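Local coordinates for protein demethyldecarbamoylnovobiocin O-methyltransferase (Streptomyces caeruleus, PDB 2WK1) that transfers a methyl group from S-adenosyl-L-methionine to the 4-hydroxyl of the noviose sugar, the penultimate step in making the antibiotic novobiocin, at residues I43-H56 with D77-L91. Residues are numbered along the deposited sequence; the frame is centred on the assembly and turned at random.
Sequences IKVLAGTVYEDPAH and DWPANAHTMIGIKRL. With SAH (S-adenosyl-L-homocysteine), chain B.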
ATOM      1  N   ILE A  43      -4.879  -5.732   0.603  1.00 10.04           N
ATOM      2  CA  ILE A  43      -5.697  -5.963  -0.598  1.00  9.97           C
ATOM      3  C   ILE A  43      -5.739  -4.706  -1.473  1.00 10.39           C
ATOM      4  O   ILE A  43      -5.580  -4.785  -2.686  1.00 11.33           O
ATOM      5  CB  ILE A  43      -7.079  -6.488  -0.176  1.00 10.63           C
ATOM      6  CG1 ILE A  43      -6.932  -7.942   0.340  1.00 11.79           C
ATOM      7  CG2 ILE A  43      -8.070  -6.380  -1.342  1.00 12.02           C
ATOM      8  CD1 ILE A  43      -8.160  -8.516   1.018  1.00 15.33           C
ATOM      9  N   LYS A  44      -5.931  -3.550  -0.858  1.00 10.31           N
ATOM     10  CA  LYS A  44      -5.981  -2.293  -1.607  1.00 11.60           C
ATOM     11  C   LYS A  44      -4.659  -1.924  -2.273  1.00 10.90           C
ATOM     12  O   LYS A  44      -4.613  -1.373  -3.383  1.00 12.14           O
ATOM     13  CB  LYS A  44      -6.381  -1.134  -0.699  1.00 12.87           C
ATOM     14  CG  LYS A  44      -7.756  -1.216  -0.129  1.00 15.85           C
ATOM     15  CD  LYS A  44      -7.918  -0.128   0.959  1.00 19.12           C
ATOM     16  CE  LYS A  44      -9.350   0.288   1.205  1.00 23.47           C
ATOM     17  NZ  LYS A  44     -10.046  -0.694   2.017  1.00 24.42           N
ATOM     18  N   VAL A  45      -3.560  -2.240  -1.599  1.00 10.54           N
ATOM     19  CA  VAL A  45      -2.232  -1.947  -2.141  1.00 11.96           C
ATOM     20  C   VAL A  45      -1.914  -2.901  -3.294  1.00 10.98           C
ATOM     21  O   VAL A  45      -1.438  -2.507  -4.344  1.00 10.74           O
ATOM     22  CB  VAL A  45      -1.111  -2.014  -1.022  1.00 14.10           C
ATOM     23  CG1 VAL A  45       0.218  -1.733  -1.627  1.00 18.67           C
ATOM     24  CG2 VAL A  45      -1.461  -1.104   0.162  1.00 17.11           C
ATOM     25  N   LEU A  46      -2.168  -4.173  -3.076  1.00 10.17           N
ATOM     26  CA  LEU A  46      -1.814  -5.171  -4.078  1.00 10.32           C
ATOM     27  C   LEU A  46      -2.502  -4.946  -5.419  1.00 10.25           C
ATOM     28  O   LEU A  46      -1.897  -5.137  -6.482  1.00 10.95           O
ATOM     29  CB  LEU A  46      -2.157  -6.578  -3.556  1.00 10.35           C
ATOM     30  CG  LEU A  46      -1.201  -7.115  -2.494  1.00 10.30           C
ATOM     31  CD1 LEU A  46      -1.845  -8.306  -1.803  1.00 11.63           C
ATOM     32  CD2 LEU A  46       0.143  -7.495  -3.081  1.00 11.72           C
ATOM     33  N   ALA A  47      -3.774  -4.556  -5.371  1.00 10.19           N
ATOM     34  CA  ALA A  47      -4.555  -4.279  -6.582  1.00 10.58           C
ATOM     35  C   ALA A  47      -4.340  -2.864  -7.091  1.00 10.78           C
ATOM     36  O   ALA A  47      -4.772  -2.530  -8.190  1.00 11.65           O
ATOM     37  CB  ALA A  47      -6.023  -4.505  -6.324  1.00 11.77           C
ATOM     38  N   GLY A  48      -3.697  -2.026  -6.282  1.00 10.04           N
ATOM     39  CA  GLY A  48      -3.432  -0.650  -6.671  1.00 10.98           C
ATOM     40  C   GLY A  48      -4.606   0.295  -6.586  1.00 11.13           C
ATOM     41  O   GLY A  48      -4.553   1.400  -7.152  1.00 12.96           O
ATOM     42  N   THR A  49      -5.646  -0.077  -5.858  1.00 11.18           N
ATOM     43  CA  THR A  49      -6.762   0.858  -5.670  1.00 11.16           C
ATOM     44  C   THR A  49      -6.349   2.045  -4.775  1.00 12.48           C
ATOM     45  O   THR A  49      -6.786   3.167  -4.974  1.00 13.79           O
ATOM     46  CB  THR A  49      -8.029   0.187  -5.122  1.00 12.40           C
ATOM     47  OG1 THR A  49      -7.740  -0.393  -3.860  1.00 13.47           O
ATOM     48  CG2 THR A  49      -8.567  -0.867  -6.085  1.00 13.40           C
ATOM     49  N   VAL A  50      -5.449   1.820  -3.820  1.00 12.86           N
ATOM     50  CA  VAL A  50      -5.147   2.842  -2.839  1.00 13.47           C
ATOM     51  C   VAL A  50      -4.404   4.014  -3.472  1.00 13.53           C
ATOM     52  O   VAL A  50      -4.520   5.147  -3.014  1.00 14.26           O
ATOM     53  CB  VAL A  50      -4.425   2.225  -1.616  1.00 14.79           C
ATOM     54  CG1 VAL A  50      -3.001   1.820  -1.949  1.00 15.92           C
ATOM     55  CG2 VAL A  50      -4.451   3.190  -0.438  1.00 16.98           C
ATOM     56  N   TYR A  51      -3.672   3.741  -4.551  1.00 13.45           N
ATOM     57  CA  TYR A  51      -2.943   4.768  -5.281  1.00 14.12           C
ATOM     58  C   TYR A  51      -3.427   4.954  -6.711  1.00 13.97           C
ATOM     59  O   TYR A  51      -2.757   5.589  -7.514  1.00 14.85           O
ATOM     60  CB  TYR A  51      -1.412   4.551  -5.208  1.00 14.81           C
ATOM     61  CG  TYR A  51      -0.851   3.249  -5.761  1.00 14.12           C
ATOM     62  CD1 TYR A  51      -0.817   2.094  -4.993  1.00 15.14           C
ATOM     63  CD2 TYR A  51      -0.328   3.195  -7.044  1.00 15.25           C
ATOM     64  CE1 TYR A  51      -0.291   0.919  -5.494  1.00 14.76           C
ATOM     65  CE2 TYR A  51       0.209   2.026  -7.551  1.00 15.69           C
ATOM     66  CZ  TYR A  51       0.219   0.892  -6.786  1.00 15.14           C
ATOM     67  OH  TYR A  51       0.785  -0.239  -7.332  1.00 15.08           O
ATOM     68  N   GLU A  52      -4.604   4.393  -7.025  1.00 13.54           N
ATOM     69  CA  GLU A  52      -5.278   4.599  -8.308  1.00 13.52           C
ATOM     70  C   GLU A  52      -4.377   4.239  -9.474  1.00 13.45           C
ATOM     71  O   GLU A  52      -4.255   4.979 -10.454  1.00 14.80           O
ATOM     72  CB  GLU A  52      -5.796   6.042  -8.419  1.00 14.46           C
ATOM     73  CG  GLU A  52      -6.719   6.390  -7.278  1.00 16.67           C
ATOM     74  CD  GLU A  52      -7.206   7.810  -7.271  1.00 20.77           C
ATOM     75  OE1 GLU A  52      -7.186   8.489  -8.314  1.00 25.77           O
ATOM     76  OE2 GLU A  52      -7.649   8.227  -6.210  1.00 22.09           O
ATOM     77  N   ASP A  53      -3.739   3.077  -9.385  1.00 12.80           N
ATOM     78  CA  ASP A  53      -2.830   2.665 -10.435  1.00 13.49           C
ATOM     79  C   ASP A  53      -3.584   2.479 -11.753  1.00 13.63           C
ATOM     80  O   ASP A  53      -4.548   1.706 -11.814  1.00 14.38           O
ATOM     81  CB  ASP A  53      -2.145   1.347 -10.043  1.00 13.24           C
ATOM     82  CG  ASP A  53      -0.977   0.998 -10.948  1.00 14.47           C
ATOM     83  OD1 ASP A  53      -0.175   1.909 -11.278  1.00 14.87           O
ATOM     84  OD2 ASP A  53      -0.865  -0.175 -11.361  1.00 14.94           O
ATOM     85  N   PRO A  54      -3.158   3.180 -12.815  1.00 14.31           N
ATOM     86  CA  PRO A  54      -3.853   3.008 -14.084  1.00 15.51           C
ATOM     87  C   PRO A  54      -3.631   1.652 -14.717  1.00 16.27           C
ATOM     88  O   PRO A  54      -2.719   0.920 -14.324  1.00 16.04           O
ATOM     89  CB  PRO A  54      -3.249   4.109 -14.964  1.00 17.00           C
ATOM     90  CG  PRO A  54      -1.980   4.408 -14.378  1.00 17.28           C
ATOM     91  CD  PRO A  54      -2.037   4.129 -12.918  1.00 15.12           C
ATOM     92  N   ALA A  55      -4.452   1.332 -15.712  1.00 17.41           N
ATOM     93  CA  ALA A  55      -4.228   0.144 -16.525  1.00 18.25           C
ATOM     94  C   ALA A  55      -2.931   0.268 -17.354  1.00 19.80           C
ATOM     95  O   ALA A  55      -2.494   1.377 -17.736  1.00 20.38           O
ATOM     96  CB  ALA A  55      -5.429  -0.135 -17.431  1.00 19.45           C
ATOM     97  N   HIS A  56      -2.309  -0.878 -17.619  1.00 20.42           N
ATOM     98  CA  HIS A  56      -1.053  -0.999 -18.358  1.00 22.31           C
ATOM     99  C   HIS A  56      -1.227  -0.383 -19.750  1.00 23.80           C
ATOM    100  O   HIS A  56      -2.297  -0.518 -20.357  1.00 23.80           O
ATOM    101  CB  HIS A  56      -0.719  -2.504 -18.500  1.00 22.62           C
ATOM    102  CG  HIS A  56       0.724  -2.805 -18.736  1.00 23.95           C
ATOM    103  ND1 HIS A  56       1.371  -2.522 -19.924  1.00 24.39           N
ATOM    104  CD2 HIS A  56       1.637  -3.413 -17.944  1.00 25.45           C
ATOM    105  CE1 HIS A  56       2.629  -2.917 -19.836  1.00 24.85           C
ATOM    106  NE2 HIS A  56       2.815  -3.463 -18.645  1.00 26.63           N
ATOM    107  N   ASP A  77      -8.777  -5.560 -15.664  1.00 14.27           N
ATOM    108  CA  ASP A  77      -7.680  -4.958 -16.384  1.00 14.36           C
ATOM    109  C   ASP A  77      -6.333  -5.521 -15.923  1.00 14.20           C
ATOM    110  O   ASP A  77      -6.271  -6.344 -14.977  1.00 15.22           O
ATOM    111  CB  ASP A  77      -7.735  -3.415 -16.313  1.00 14.41           C
ATOM    112  CG  ASP A  77      -7.541  -2.845 -14.917  1.00 16.46           C
ATOM    113  OD1 ASP A  77      -7.332  -3.607 -13.948  1.00 16.57           O
ATOM    114  OD2 ASP A  77      -7.534  -1.588 -14.813  1.00 17.54           O
ATOM    115  N   TRP A  78      -5.273  -5.097 -16.606  1.00 14.66           N
ATOM    116  CA  TRP A  78      -3.905  -5.355 -16.169  1.00 14.90           C
ATOM    117  C   TRP A  78      -3.353  -4.069 -15.572  1.00 14.26           C
ATOM    118  O   TRP A  78      -3.153  -3.113 -16.300  1.00 15.45           O
ATOM    119  CB  TRP A  78      -2.981  -5.747 -17.336  1.00 16.26           C
ATOM    120  CG  TRP A  78      -3.252  -7.060 -17.998  1.00 16.89           C
ATOM    121  CD1 TRP A  78      -3.848  -8.160 -17.452  1.00 18.90           C
ATOM    122  CD2 TRP A  78      -2.877  -7.423 -19.338  1.00 20.51           C
ATOM    123  NE1 TRP A  78      -3.903  -9.179 -18.385  1.00 22.25           N
ATOM    124  CE2 TRP A  78      -3.306  -8.752 -19.543  1.00 22.23           C
ATOM    125  CE3 TRP A  78      -2.224  -6.750 -20.380  1.00 23.57           C
ATOM    126  CZ2 TRP A  78      -3.099  -9.429 -20.751  1.00 24.24           C
ATOM    127  CZ3 TRP A  78      -2.030  -7.424 -21.585  1.00 24.89           C
ATOM    128  CH2 TRP A  78      -2.466  -8.750 -21.751  1.00 25.69           C
ATOM    129  N   PRO A  79      -3.103  -4.021 -14.259  1.00 13.09           N
ATOM    130  CA  PRO A  79      -2.519  -2.791 -13.703  1.00 13.24           C
ATOM    131  C   PRO A  79      -1.134  -2.477 -14.290  1.00 13.21           C
ATOM    132  O   PRO A  79      -0.325  -3.371 -14.517  1.00 13.51           O
ATOM    133  CB  PRO A  79      -2.455  -3.080 -12.196  1.00 13.14           C
ATOM    134  CG  PRO A  79      -3.525  -4.114 -12.002  1.00 13.47           C
ATOM    135  CD  PRO A  79      -3.449  -4.985 -13.205  1.00 13.70           C
ATOM    136  N   ALA A  80      -0.855  -1.197 -14.500  1.00 13.29           N
ATOM    137  CA  ALA A  80       0.440  -0.758 -14.968  1.00 13.86           C
ATOM    138  C   ALA A  80       1.593  -1.131 -14.057  1.00 13.95           C
ATOM    139  O   ALA A  80       2.663  -1.531 -14.516  1.00 15.01           O
ATOM    140  CB  ALA A  80       0.412   0.765 -15.177  1.00 14.98           C
ATOM    141  N   ASN A  81       1.357  -1.038 -12.751  1.00 13.25           N
ATOM    142  CA  ASN A  81       2.411  -1.251 -11.765  1.00 13.67           C
ATOM    143  C   ASN A  81       2.016  -2.169 -10.618  1.00 13.24           C
ATOM    144  O   ASN A  81       2.890  -2.719  -9.960  1.00 15.00           O
ATOM    145  CB  ASN A  81       2.871   0.086 -11.184  1.00 13.73           C
ATOM    146  CG  ASN A  81       3.311   1.035 -12.245  1.00 14.88           C
ATOM    147  OD1 ASN A  81       4.395   0.882 -12.794  1.00 18.41           O
ATOM    148  ND2 ASN A  81       2.466   2.000 -12.564  1.00 16.58           N
ATOM    149  N   ALA A  82       0.722  -2.316 -10.331  1.00 12.63           N
ATOM    150  CA  ALA A  82       0.294  -3.066  -9.164  1.00 11.92           C
ATOM    151  C   ALA A  82       0.639  -4.545  -9.312  1.00 11.08           C
ATOM    152  O   ALA A  82       0.892  -5.064 -10.394  1.00 12.54           O
ATOM    153  CB  ALA A  82      -1.191  -2.869  -8.915  1.00 13.08           C
ATOM    154  N   HIS A  83       0.609  -5.237  -8.186  1.00 10.00           N
ATOM    155  CA  HIS A  83       1.244  -6.535  -8.072  1.00  9.94           C
ATOM    156  C   HIS A  83       0.362  -7.729  -8.432  1.00  9.74           C
ATOM    157  O   HIS A  83       0.874  -8.828  -8.565  1.00 10.15           O
ATOM    158  CB  HIS A  83       1.829  -6.714  -6.666  1.00 10.19           C
ATOM    159  CG  HIS A  83       2.887  -5.713  -6.350  1.00 11.96           C
ATOM    160  ND1 HIS A  83       2.803  -4.814  -5.303  1.00 13.85           N
ATOM    161  CD2 HIS A  83       4.043  -5.443  -6.992  1.00 14.46           C
ATOM    162  CE1 HIS A  83       3.878  -4.043  -5.318  1.00 15.32           C
ATOM    163  NE2 HIS A  83       4.652  -4.417  -6.320  1.00 15.19           N
ATOM    164  N   THR A  84      -0.944  -7.487  -8.610  1.00 10.04           N
ATOM    165  CA  THR A  84      -1.849  -8.523  -9.082  1.00  9.60           C
ATOM    166  C   THR A  84      -2.837  -7.928 -10.063  1.00 10.02           C
ATOM    167  O   THR A  84      -3.186  -6.747  -9.960  1.00 10.45           O
ATOM    168  CB  THR A  84      -2.631  -9.187  -7.924  1.00 10.49           C
ATOM    169  OG1 THR A  84      -3.452 -10.245  -8.402  1.00 10.44           O
ATOM    170  CG2 THR A  84      -3.496  -8.192  -7.172  1.00 12.15           C
ATOM    171  N   MET A  85      -3.272  -8.775 -10.993  1.00  9.75           N
ATOM    172  CA  MET A  85      -4.339  -8.420 -11.928  1.00 10.49           C
ATOM    173  C   MET A  85      -5.706  -8.966 -11.532  1.00 10.66           C
ATOM    174  O   MET A  85      -6.681  -8.727 -12.244  1.00 11.13           O
ATOM    175  CB  MET A  85      -4.011  -8.858 -13.371  1.00 11.57           C
ATOM    176  CG  MET A  85      -3.912 -10.353 -13.515  1.00 13.27           C
ATOM    177  SD  MET A  85      -3.681 -10.935 -15.197  1.00 14.49           S
ATOM    178  CE  MET A  85      -1.956 -10.534 -15.450  1.00 17.67           C
ATOM    179  N   ILE A  86      -5.802  -9.701 -10.425  1.00 10.01           N
ATOM    180  CA  ILE A  86      -7.034 -10.457 -10.167  1.00 10.28           C
ATOM    181  C   ILE A  86      -8.157  -9.608  -9.606  1.00  9.75           C
ATOM    182  O   ILE A  86      -9.303 -10.043  -9.600  1.00 10.56           O
ATOM    183  CB  ILE A  86      -6.796 -11.702  -9.304  1.00  9.99           C
ATOM    184  CG1 ILE A  86      -6.508 -11.355  -7.833  1.00 10.15           C
ATOM    185  CG2 ILE A  86      -5.679 -12.548  -9.900  1.00 11.89           C
ATOM    186  CD1 ILE A  86      -6.326 -12.588  -6.938  1.00 10.89           C
ATOM    187  N   GLY A  87      -7.841  -8.409  -9.118  1.00 10.09           N
ATOM    188  CA  GLY A  87      -8.866  -7.516  -8.618  1.00  9.98           C
ATOM    189  C   GLY A  87      -9.248  -7.722  -7.172  1.00 10.20           C
ATOM    190  O   GLY A  87      -8.904  -8.729  -6.551  1.00 10.78           O
ATOM    191  N   ILE A  88     -10.047  -6.795  -6.665  1.00 10.41           N
ATOM    192  CA  ILE A  88     -10.417  -6.811  -5.258  1.00 10.53           C
ATOM    193  C   ILE A  88     -11.269  -8.034  -4.875  1.00 10.84           C
ATOM    194  O   ILE A  88     -11.037  -8.658  -3.835  1.00 11.02           O
ATOM    195  CB  ILE A  88     -11.157  -5.509  -4.853  1.00 11.02           C
ATOM    196  CG1 ILE A  88     -10.239  -4.282  -5.016  1.00 11.52           C
ATOM    197  CG2 ILE A  88     -11.729  -5.597  -3.445  1.00 12.24           C
ATOM    198  CD1 ILE A  88      -9.048  -4.184  -4.096  1.00 13.19           C
ATOM    199  N   LYS A  89     -12.283  -8.372  -5.682  1.00 10.95           N
ATOM    200  CA  LYS A  89     -13.153  -9.478  -5.314  1.00 11.21           C
ATOM    201  C   LYS A  89     -12.393 -10.815  -5.262  1.00 10.14           C
ATOM    202  O   LYS A  89     -12.606 -11.616  -4.361  1.00 10.29           O
ATOM    203  CB  LYS A  89     -14.356  -9.564  -6.231  1.00 12.68           C
ATOM    204  CG  LYS A  89     -15.340  -8.397  -6.030  1.00 16.02           C
ATOM    205  CD  LYS A  89     -16.572  -8.505  -6.907  1.00 21.75           C
ATOM    206  CE  LYS A  89     -17.540  -7.342  -6.740  1.00 27.58           C
ATOM    207  NZ  LYS A  89     -18.802  -7.659  -7.498  1.00 32.80           N
ATOM    208  N   ARG A  90     -11.514 -11.068  -6.228  1.00 10.13           N
ATOM    209  CA  ARG A  90     -10.740 -12.292  -6.193  1.00  9.52           C
ATOM    210  C   ARG A  90      -9.685 -12.281  -5.063  1.00  9.43           C
ATOM    211  O   ARG A  90      -9.393 -13.335  -4.496  1.00  9.63           O
ATOM    212  CB  ARG A  90     -10.155 -12.665  -7.558  1.00  9.86           C
ATOM    213  CG  ARG A  90     -11.111 -13.510  -8.394  1.00 11.22           C
ATOM    214  CD  ARG A  90     -10.670 -13.704  -9.849  1.00 11.10           C
ATOM    215  NE  ARG A  90     -11.059 -12.578 -10.665  1.00 11.71           N
ATOM    216  CZ  ARG A  90     -10.378 -12.090 -11.702  1.00 12.78           C
ATOM    217  NH1 ARG A  90      -9.216 -12.585 -12.072  1.00 14.45           N
ATOM    218  NH2 ARG A  90     -10.857 -11.052 -12.351  1.00 14.37           N
ATOM    219  N   LEU A  91      -9.138 -11.119  -4.725  1.00  8.75           N
ATOM    220  CA  LEU A  91      -8.258 -11.049  -3.533  1.00  8.83           C
ATOM    221  C   LEU A  91      -9.040 -11.336  -2.254  1.00  9.70           C
ATOM    222  O   LEU A  91      -8.571 -12.053  -1.384  1.00  9.66           O
ATOM    223  CB  LEU A  91      -7.563  -9.682  -3.448  1.00  9.29           C
ATOM    224  CG  LEU A  91      -6.439  -9.409  -4.444  1.00  9.52           C
ATOM    225  CD1 LEU A  91      -6.140  -7.906  -4.503  1.00 11.51           C
ATOM    226  CD2 LEU A  91      -5.171 -10.208  -4.153  1.00 11.14           C
TER
HETATM  227  N   SAH B 301      -2.313 -14.829 -10.455  1.00 13.37           N
HETATM  228  CA  SAH B 301      -1.661 -13.657 -11.134  1.00 12.08           C
HETATM  229  CB  SAH B 301      -1.974 -13.678 -12.631  1.00 12.83           C
HETATM  230  CG  SAH B 301      -1.386 -14.875 -13.365  1.00 12.65           C
HETATM  231  SD  SAH B 301      -1.084 -14.504 -15.098  1.00 13.50           S
HETATM  232  C   SAH B 301      -2.018 -12.375 -10.434  1.00 12.60           C
HETATM  233  O   SAH B 301      -1.936 -11.298 -11.036  1.00 12.66           O
HETATM  234  OXT SAH B 301      -2.294 -12.406  -9.243  1.00 13.28           O
HETATM  235  C5' SAH B 301      -0.748 -16.148 -15.758  1.00 12.31           C
HETATM  236  C4' SAH B 301       0.590 -16.727 -15.249  1.00 11.69           C
HETATM  237  O4' SAH B 301       0.608 -18.145 -15.543  1.00 11.41           O
HETATM  238  C3' SAH B 301       1.842 -16.105 -15.867  1.00 12.46           C
HETATM  239  O3' SAH B 301       2.745 -15.602 -14.865  1.00 13.07           O
HETATM  240  C2' SAH B 301       2.448 -17.277 -16.669  1.00 11.81           C
HETATM  241  O2' SAH B 301       3.874 -17.281 -16.751  1.00 13.24           O
HETATM  242  C1' SAH B 301       1.941 -18.512 -15.917  1.00 10.43           C
HETATM  243  N9  SAH B 301       1.790 -19.751 -16.684  1.00 10.57           N
HETATM  244  C8  SAH B 301       0.734 -20.052 -17.483  1.00 12.23           C
HETATM  245  N7  SAH B 301       0.830 -21.324 -17.942  1.00 12.06           N
HETATM  246  C5  SAH B 301       1.958 -21.846 -17.399  1.00 10.80           C
HETATM  247  C6  SAH B 301       2.605 -23.134 -17.423  1.00 11.01           C
HETATM  248  N6  SAH B 301       2.097 -24.119 -18.145  1.00 12.27           N
HETATM  249  N1  SAH B 301       3.721 -23.293 -16.704  1.00 11.08           N
HETATM  250  C2  SAH B 301       4.221 -22.310 -15.934  1.00 10.84           C
HETATM  251  N3  SAH B 301       3.693 -21.084 -15.850  1.00 10.66           N
HETATM  252  C4  SAH B 301       2.561 -20.841 -16.543  1.00 10.29           C
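Leu46, whose helix 35-47 is about to end, lays its carbonyl and its side chain against the loop 82-84. Its O takes two weak hydrogen bonds, from His83 N (3.0 Å) and Thr84 N (3.3 Å), while CD2 packs on His83 CB, the two side chains crossing at about a right angle. Helix 119-130 covers Leu46 further through Ile122 and Leu123. Gly48 closes the helix in a Schellman motif, and the methyl of Ala82 sits against this end, near Leu46 O.

On the helical side the contact is apolar, and Ile88 is at its middle. Its chain, bent at both chi1 and chi2, brings CD1 among Ile43 CG2 (3.7 Å), Ala47 CB and Thr49 CG2, meeting the threonine tip to tip. Leu91 runs past Ile43 in the opposite direction and sets CD1 on Ala47 CB. The short helical segments 43-47 and 87-91 cross here at 131°, with axes 9.7 Å apart.

At the other end Asp53 grips the turn 80-82. With CG anti to the backbone N (chi1 -168°), its carboxylate faces the turn: OD1 receives Asn81 ND2 in a nearly straight bond (2.9 Å), OD2 receives Asn81 N through its syn lone pair (2.8 Å), and Ala82 N comes to OD2 from above the carboxylate plane. Beyond it, His56 N bonds Trp78 O (2.7 Å) and Ala80 N bonds Pro54 O, flanking a single bridge between Ala55 and Pro79.

Thr84 OG1 then hydrogen-bonds OXT of S-adenosyl-L-homocysteine (2.6 Å) and accepts from Ile86 N as a cap, while Met85 N binds the other carboxylate oxygen. Thr84, itself held weakly by Leu46 O, and Met85 follow closely on the turn that Asp53 fastens, so Asp53 and Leu46 probably help position this loop as a second shell.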